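Local coordinates for hypothetical protein SpyM3_0169 (Streptococcus pyogenes, PDB 1PG6) that is of unknown function but belongs to the AIM24 family of the cupin clan and binds calcium ions in this crystal, at residues Arg14-Val26 / Ala94-Leu106. Numbering follows the deposited sequence.
With CA (calcium ion), chain B.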
ATOM      1  N   ARG A  14      17.721  -5.607  -1.897  1.00 35.64           N
ATOM      2  CA  ARG A  14      18.388  -4.779  -0.903  1.00 34.81           C
ATOM      3  C   ARG A  14      17.909  -3.359  -1.170  1.00 32.57           C
ATOM      4  O   ARG A  14      17.977  -2.878  -2.302  1.00 31.24           O
ATOM      5  CB  ARG A  14      19.909  -4.867  -1.043  1.00 37.62           C
ATOM      6  CG  ARG A  14      20.651  -4.436   0.218  1.00 42.71           C
ATOM      7  CD  ARG A  14      22.154  -4.671   0.116  1.00 45.52           C
ATOM      8  NE  ARG A  14      22.839  -3.585  -0.578  1.00 48.66           N
ATOM      9  CZ  ARG A  14      22.948  -2.348  -0.104  1.00 50.02           C
ATOM     10  NH1 ARG A  14      22.415  -2.036   1.071  1.00 50.73           N
ATOM     11  NH2 ARG A  14      23.595  -1.422  -0.800  1.00 50.72           N
ATOM     12  N   PHE A  15      17.410  -2.693  -0.137  1.00 29.68           N
ATOM     13  CA  PHE A  15      16.903  -1.337  -0.304  1.00 28.33           C
ATOM     14  C   PHE A  15      17.572  -0.336   0.624  1.00 27.77           C
ATOM     15  O   PHE A  15      18.207  -0.705   1.610  1.00 27.11           O
ATOM     16  CB  PHE A  15      15.390  -1.321  -0.072  1.00 27.49           C
ATOM     17  CG  PHE A  15      14.990  -1.674   1.332  1.00 28.65           C
ATOM     18  CD1 PHE A  15      14.840  -0.683   2.298  1.00 28.83           C
ATOM     19  CD2 PHE A  15      14.801  -3.000   1.700  1.00 28.57           C
ATOM     20  CE1 PHE A  15      14.510  -1.010   3.609  1.00 28.72           C
ATOM     21  CE2 PHE A  15      14.471  -3.336   3.010  1.00 29.81           C
ATOM     22  CZ  PHE A  15      14.325  -2.341   3.965  1.00 29.64           C
ATOM     23  N   THR A  16      17.428   0.939   0.290  1.00 26.62           N
ATOM     24  CA  THR A  16      17.982   2.013   1.095  1.00 26.82           C
ATOM     25  C   THR A  16      17.016   3.189   1.041  1.00 25.88           C
ATOM     26  O   THR A  16      16.904   3.863   0.015  1.00 23.79           O
ATOM     27  CB  THR A  16      19.363   2.476   0.574  1.00 27.55           C
ATOM     28  OG1 THR A  16      20.300   1.395   0.657  1.00 28.98           O
ATOM     29  CG2 THR A  16      19.878   3.647   1.403  1.00 30.22           C
ATOM     30  N   ILE A  17      16.298   3.409   2.140  1.00 25.34           N
ATOM     31  CA  ILE A  17      15.362   4.525   2.230  1.00 24.00           C
ATOM     32  C   ILE A  17      16.194   5.720   2.662  1.00 25.77           C
ATOM     33  O   ILE A  17      16.916   5.657   3.657  1.00 24.73           O
ATOM     34  CB  ILE A  17      14.262   4.276   3.287  1.00 23.61           C
ATOM     35  CG1 ILE A  17      13.371   3.108   2.861  1.00 22.64           C
ATOM     36  CG2 ILE A  17      13.412   5.530   3.461  1.00 22.84           C
ATOM     37  CD1 ILE A  17      12.330   2.724   3.906  1.00 24.51           C
ATOM     38  N   ASP A  18      16.112   6.806   1.904  1.00 27.10           N
ATOM     39  CA  ASP A  18      16.877   7.998   2.241  1.00 28.00           C
ATOM     40  C   ASP A  18      16.514   8.466   3.656  1.00 28.14           C
ATOM     41  O   ASP A  18      15.336   8.551   3.995  1.00 30.47           O
ATOM     42  CB  ASP A  18      16.570   9.104   1.234  1.00 28.55           C
ATOM     43  CG  ASP A  18      17.693  10.092   1.115  1.00 29.11           C
ATOM     44  OD1 ASP A  18      18.577   9.878   0.257  1.00 31.03           O
ATOM     45  OD2 ASP A  18      17.702  11.070   1.890  1.00 29.85           O
ATOM     46  N   GLN A  19      17.518   8.773   4.476  1.00 28.71           N
ATOM     47  CA  GLN A  19      17.269   9.211   5.854  1.00 27.60           C
ATOM     48  C   GLN A  19      17.292  10.727   6.030  1.00 24.53           C
ATOM     49  O   GLN A  19      16.665  11.261   6.944  1.00 24.35           O
ATOM     50  CB  GLN A  19      18.311   8.615   6.804  1.00 32.05           C
ATOM     51  CG  GLN A  19      18.494   7.114   6.703  1.00 36.00           C
ATOM     52  CD  GLN A  19      19.705   6.629   7.480  1.00 37.79           C
ATOM     53  OE1 GLN A  19      19.750   6.726   8.707  1.00 39.02           O
ATOM     54  NE2 GLN A  19      20.700   6.115   6.764  1.00 37.31           N
ATOM     55  N   ASN A  20      18.022  11.420   5.167  1.00 19.17           N
ATOM     56  CA  ASN A  20      18.116  12.865   5.281  1.00 15.64           C
ATOM     57  C   ASN A  20      16.958  13.575   4.595  1.00 13.43           C
ATOM     58  O   ASN A  20      16.519  14.634   5.047  1.00 14.88           O
ATOM     59  CB  ASN A  20      19.433  13.359   4.685  1.00 12.71           C
ATOM     60  CG  ASN A  20      20.639  12.790   5.387  1.00 14.43           C
ATOM     61  OD1 ASN A  20      20.786  12.933   6.597  1.00 12.12           O
ATOM     62  ND2 ASN A  20      21.517  12.140   4.627  1.00 15.31           N
HETATM   63  N   MSE A  21      16.465  13.006   3.505  1.00 13.56           N
HETATM   64  CA  MSE A  21      15.370  13.634   2.788  1.00 13.02           C
HETATM   65  C   MSE A  21      14.056  13.559   3.550  1.00 12.94           C
HETATM   66  O   MSE A  21      13.703  12.525   4.117  1.00 14.97           O
HETATM   67  CB  MSE A  21      15.234  13.005   1.400  1.00 15.04           C
HETATM   68  CG  MSE A  21      16.414  13.324   0.484  1.00 13.72           C
HETATM   69 SE   MSE A  21      16.508  12.120  -1.052  1.00 33.16          SE
HETATM   70  CE  MSE A  21      14.695  11.995  -1.341  1.00 13.18           C
ATOM     71  N   GLN A  22      13.360  14.688   3.592  1.00 11.65           N
ATOM     72  CA  GLN A  22      12.068  14.801   4.258  1.00 11.91           C
ATOM     73  C   GLN A  22      11.066  13.904   3.535  1.00  8.67           C
ATOM     74  O   GLN A  22      10.243  13.231   4.156  1.00  9.07           O
ATOM     75  CB  GLN A  22      11.624  16.265   4.215  1.00 15.68           C
ATOM     76  CG  GLN A  22      10.164  16.511   4.479  1.00 25.50           C
ATOM     77  CD  GLN A  22       9.811  17.989   4.417  1.00 30.93           C
ATOM     78  OE1 GLN A  22       8.639  18.351   4.420  1.00 37.07           O
ATOM     79  NE2 GLN A  22      10.825  18.848   4.365  1.00 34.07           N
ATOM     80  N   PHE A  23      11.147  13.914   2.211  1.00  7.71           N
ATOM     81  CA  PHE A  23      10.284  13.098   1.346  1.00  7.10           C
ATOM     82  C   PHE A  23      11.279  12.149   0.682  1.00  7.41           C
ATOM     83  O   PHE A  23      11.970  12.511  -0.262  1.00  7.91           O
ATOM     84  CB  PHE A  23       9.590  14.000   0.329  1.00  7.28           C
ATOM     85  CG  PHE A  23       8.791  15.097   0.961  1.00  7.73           C
ATOM     86  CD1 PHE A  23       7.654  14.795   1.715  1.00  8.79           C
ATOM     87  CD2 PHE A  23       9.210  16.425   0.859  1.00  7.09           C
ATOM     88  CE1 PHE A  23       6.940  15.791   2.363  1.00  8.29           C
ATOM     89  CE2 PHE A  23       8.506  17.437   1.504  1.00  8.87           C
ATOM     90  CZ  PHE A  23       7.360  17.117   2.265  1.00  8.49           C
ATOM     91  N   PRO A  24      11.365  10.917   1.197  1.00  9.41           N
ATOM     92  CA  PRO A  24      12.269   9.877   0.725  1.00 10.11           C
ATOM     93  C   PRO A  24      12.084   9.250  -0.633  1.00 10.29           C
ATOM     94  O   PRO A  24      10.991   9.190  -1.197  1.00  9.75           O
ATOM     95  CB  PRO A  24      12.174   8.823   1.824  1.00 11.35           C
ATOM     96  CG  PRO A  24      10.740   8.908   2.221  1.00 13.54           C
ATOM     97  CD  PRO A  24      10.535  10.413   2.310  1.00 11.28           C
ATOM     98  N   LEU A  25      13.214   8.790  -1.143  1.00 12.70           N
ATOM     99  CA  LEU A  25      13.295   8.072  -2.398  1.00 13.94           C
ATOM    100  C   LEU A  25      13.849   6.762  -1.849  1.00 14.64           C
ATOM    101  O   LEU A  25      14.537   6.762  -0.823  1.00 15.88           O
ATOM    102  CB  LEU A  25      14.320   8.749  -3.306  1.00 18.17           C
ATOM    103  CG  LEU A  25      14.032   8.936  -4.792  1.00 22.26           C
ATOM    104  CD1 LEU A  25      12.633   9.493  -5.021  1.00 18.49           C
ATOM    105  CD2 LEU A  25      15.088   9.865  -5.367  1.00 21.76           C
ATOM    106  N   VAL A  26      13.525   5.645  -2.481  1.00 12.67           N
ATOM    107  CA  VAL A  26      14.066   4.378  -2.024  1.00 12.82           C
ATOM    108  C   VAL A  26      14.874   3.782  -3.168  1.00 14.60           C
ATOM    109  O   VAL A  26      14.368   3.599  -4.273  1.00 14.62           O
ATOM    110  CB  VAL A  26      12.952   3.382  -1.578  1.00 15.83           C
ATOM    111  CG1 VAL A  26      11.956   3.153  -2.695  1.00 16.82           C
ATOM    112  CG2 VAL A  26      13.583   2.066  -1.134  1.00 13.88           C
ATOM    113  N   ALA A  94      15.076   3.134  -8.525  1.00 14.51           N
ATOM    114  CA  ALA A  94      14.685   4.020  -7.441  1.00 12.15           C
ATOM    115  C   ALA A  94      13.196   4.279  -7.570  1.00 11.82           C
ATOM    116  O   ALA A  94      12.693   4.477  -8.674  1.00 12.21           O
ATOM    117  CB  ALA A  94      15.466   5.335  -7.529  1.00 13.05           C
ATOM    118  N   LEU A  95      12.503   4.265  -6.438  1.00  9.67           N
ATOM    119  CA  LEU A  95      11.063   4.491  -6.409  1.00 10.02           C
ATOM    120  C   LEU A  95      10.722   5.706  -5.572  1.00 11.03           C
ATOM    121  O   LEU A  95      11.457   6.068  -4.651  1.00 11.73           O
ATOM    122  CB  LEU A  95      10.342   3.297  -5.782  1.00  9.77           C
ATOM    123  CG  LEU A  95      10.599   1.903  -6.343  1.00 11.32           C
ATOM    124  CD1 LEU A  95       9.759   0.882  -5.564  1.00  8.97           C
ATOM    125  CD2 LEU A  95      10.258   1.889  -7.820  1.00 10.78           C
ATOM    126  N   ALA A  96       9.590   6.321  -5.892  1.00 10.46           N
ATOM    127  CA  ALA A  96       9.107   7.475  -5.156  1.00 10.02           C
ATOM    128  C   ALA A  96       7.626   7.265  -4.858  1.00 11.00           C
ATOM    129  O   ALA A  96       6.863   6.874  -5.741  1.00 10.88           O
ATOM    130  CB  ALA A  96       9.290   8.742  -5.989  1.00 11.85           C
ATOM    131  N   PRO A  97       7.210   7.489  -3.605  1.00  9.56           N
ATOM    132  CA  PRO A  97       5.804   7.334  -3.214  1.00 12.56           C
ATOM    133  C   PRO A  97       4.988   8.391  -3.957  1.00 13.08           C
ATOM    134  O   PRO A  97       5.510   9.466  -4.264  1.00 11.79           O
ATOM    135  CB  PRO A  97       5.829   7.605  -1.710  1.00 13.47           C
ATOM    136  CG  PRO A  97       7.231   7.245  -1.304  1.00 15.91           C
ATOM    137  CD  PRO A  97       8.053   7.794  -2.437  1.00 11.79           C
ATOM    138  N   ASN A  98       3.714   8.110  -4.229  1.00 14.48           N
ATOM    139  CA  ASN A  98       2.887   9.077  -4.947  1.00 15.98           C
ATOM    140  C   ASN A  98       2.315  10.186  -4.071  1.00 14.90           C
ATOM    141  O   ASN A  98       1.691  11.112  -4.584  1.00 13.60           O
ATOM    142  CB  ASN A  98       1.752   8.372  -5.704  1.00 20.51           C
ATOM    143  CG  ASN A  98       0.843   7.573  -4.796  1.00 22.41           C
ATOM    144  OD1 ASN A  98       0.396   8.055  -3.759  1.00 29.29           O
ATOM    145  ND2 ASN A  98       0.551   6.341  -5.194  1.00 29.04           N
ATOM    146  N   THR A  99       2.518  10.099  -2.758  1.00 12.91           N
ATOM    147  CA  THR A  99       2.023  11.139  -1.857  1.00 12.06           C
ATOM    148  C   THR A  99       3.129  11.622  -0.919  1.00 11.97           C
ATOM    149  O   THR A  99       4.037  10.866  -0.571  1.00 11.53           O
ATOM    150  CB  THR A  99       0.815  10.651  -0.997  1.00 13.15           C
ATOM    151  OG1 THR A  99       1.199   9.528  -0.202  1.00 12.50           O
ATOM    152  CG2 THR A  99      -0.342  10.238  -1.878  1.00 12.82           C
ATOM    153  N   PRO A 100       3.082  12.900  -0.516  1.00 11.05           N
ATOM    154  CA  PRO A 100       4.095  13.460   0.386  1.00 12.05           C
ATOM    155  C   PRO A 100       4.023  12.772   1.741  1.00 10.23           C
ATOM    156  O   PRO A 100       2.983  12.799   2.394  1.00 10.31           O
ATOM    157  CB  PRO A 100       3.698  14.929   0.497  1.00 11.76           C
ATOM    158  CG  PRO A 100       2.920  15.187  -0.772  1.00 14.44           C
ATOM    159  CD  PRO A 100       2.131  13.936  -0.953  1.00 13.08           C
ATOM    160  N   GLY A 101       5.116  12.151   2.174  1.00  9.54           N
ATOM    161  CA  GLY A 101       5.081  11.488   3.463  1.00  9.95           C
ATOM    162  C   GLY A 101       6.336  10.712   3.783  1.00 10.20           C
ATOM    163  O   GLY A 101       7.438  11.146   3.467  1.00 10.21           O
ATOM    164  N   GLN A 102       6.157   9.550   4.401  1.00  7.66           N
ATOM    165  CA  GLN A 102       7.270   8.703   4.798  1.00  9.04           C
ATOM    166  C   GLN A 102       7.117   7.296   4.237  1.00  8.77           C
ATOM    167  O   GLN A 102       6.088   6.949   3.656  1.00  9.06           O
ATOM    168  CB  GLN A 102       7.357   8.626   6.331  1.00 11.97           C
ATOM    169  CG  GLN A 102       7.725   9.959   7.016  1.00 14.17           C
ATOM    170  CD  GLN A 102       7.787   9.857   8.540  1.00 16.33           C
ATOM    171  OE1 GLN A 102       8.636  10.479   9.189  1.00 20.61           O
ATOM    172  NE2 GLN A 102       6.881   9.086   9.115  1.00 16.95           N
ATOM    173  N   ILE A 103       8.166   6.502   4.403  1.00  9.56           N
ATOM    174  CA  ILE A 103       8.178   5.119   3.951  1.00  9.41           C
ATOM    175  C   ILE A 103       8.589   4.271   5.144  1.00 11.45           C
ATOM    176  O   ILE A 103       9.453   4.667   5.924  1.00 12.52           O
ATOM    177  CB  ILE A 103       9.203   4.897   2.808  1.00 10.60           C
ATOM    178  CG1 ILE A 103       8.793   5.713   1.580  1.00 11.92           C
ATOM    179  CG2 ILE A 103       9.287   3.411   2.452  1.00 10.53           C
ATOM    180  CD1 ILE A 103       9.837   5.719   0.469  1.00 12.60           C
ATOM    181  N   VAL A 104       7.954   3.117   5.300  1.00 11.68           N
ATOM    182  CA  VAL A 104       8.294   2.218   6.389  1.00 12.55           C
ATOM    183  C   VAL A 104       8.503   0.836   5.787  1.00 13.25           C
ATOM    184  O   VAL A 104       7.724   0.396   4.939  1.00 13.80           O
ATOM    185  CB  VAL A 104       7.171   2.174   7.470  1.00 14.38           C
ATOM    186  CG1 VAL A 104       5.844   1.767   6.847  1.00 16.65           C
ATOM    187  CG2 VAL A 104       7.557   1.226   8.590  1.00 18.63           C
ATOM    188  N   ALA A 105       9.576   0.174   6.201  1.00 11.74           N
ATOM    189  CA  ALA A 105       9.888  -1.163   5.706  1.00 11.24           C
ATOM    190  C   ALA A 105       9.487  -2.168   6.776  1.00 12.00           C
ATOM    191  O   ALA A 105       9.831  -2.011   7.944  1.00 13.89           O
ATOM    192  CB  ALA A 105      11.378  -1.277   5.409  1.00 11.90           C
ATOM    193  N   LEU A 106       8.760  -3.199   6.369  1.00 13.21           N
ATOM    194  CA  LEU A 106       8.304  -4.220   7.293  1.00 14.27           C
ATOM    195  C   LEU A 106       8.747  -5.602   6.814  1.00 16.61           C
ATOM    196  O   LEU A 106       8.520  -5.971   5.656  1.00 15.40           O
ATOM    197  CB  LEU A 106       6.779  -4.148   7.409  1.00 13.60           C
ATOM    198  CG  LEU A 106       6.220  -2.818   7.949  1.00 15.04           C
ATOM    199  CD1 LEU A 106       4.704  -2.782   7.794  1.00 14.59           C
ATOM    200  CD2 LEU A 106       6.597  -2.661   9.419  1.00 14.72           C
TER
HETATM  201 CA    CA B 237       3.501   8.648   0.555  1.00 31.32          CA
HETATM  202  O   HOH W   1       5.867   8.756   1.344  1.00 15.73           O
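I103 touches both I17 and P24, one with each branch. I103 CB lies 4.0 Å from CD1 of I17. I103 CG2, set anti to the backbone N by a chi1 of -64°, presses more tightly on that same I17 CD1, at 3.4 Å. The longer branch turns away to P24: CG1 slides past the ring, and I103 CD1 comes 3.7 Å from P24 CG and 4.4 Å from V26 CB. A rigid proline suits this place, offering a compact aliphatic ring and, having no backbone N-H, no donor to satisfy. Further along, the short side chain of A105 lets the F15 ring come close, F15 CZ lying 3.4 Å from A105 CB. Beside the P24 contact, V26 and L95 form an antiparallel hydrogen-bonded pair: V26 N gives a nearly straight bond (167°) to L95 O, and L95 N returns one of 2.9 Å to V26 O. The loop between strands 91-95 and 103-108 carries T99, whose O and OG1 bind calcium together with N161 and S162. The contact thus joins two antiparallel sheets: I17 and V26 belong to the one containing strand 91-95, while I103 and A105 lie on an outermost strand of the other, beside strand 156-161.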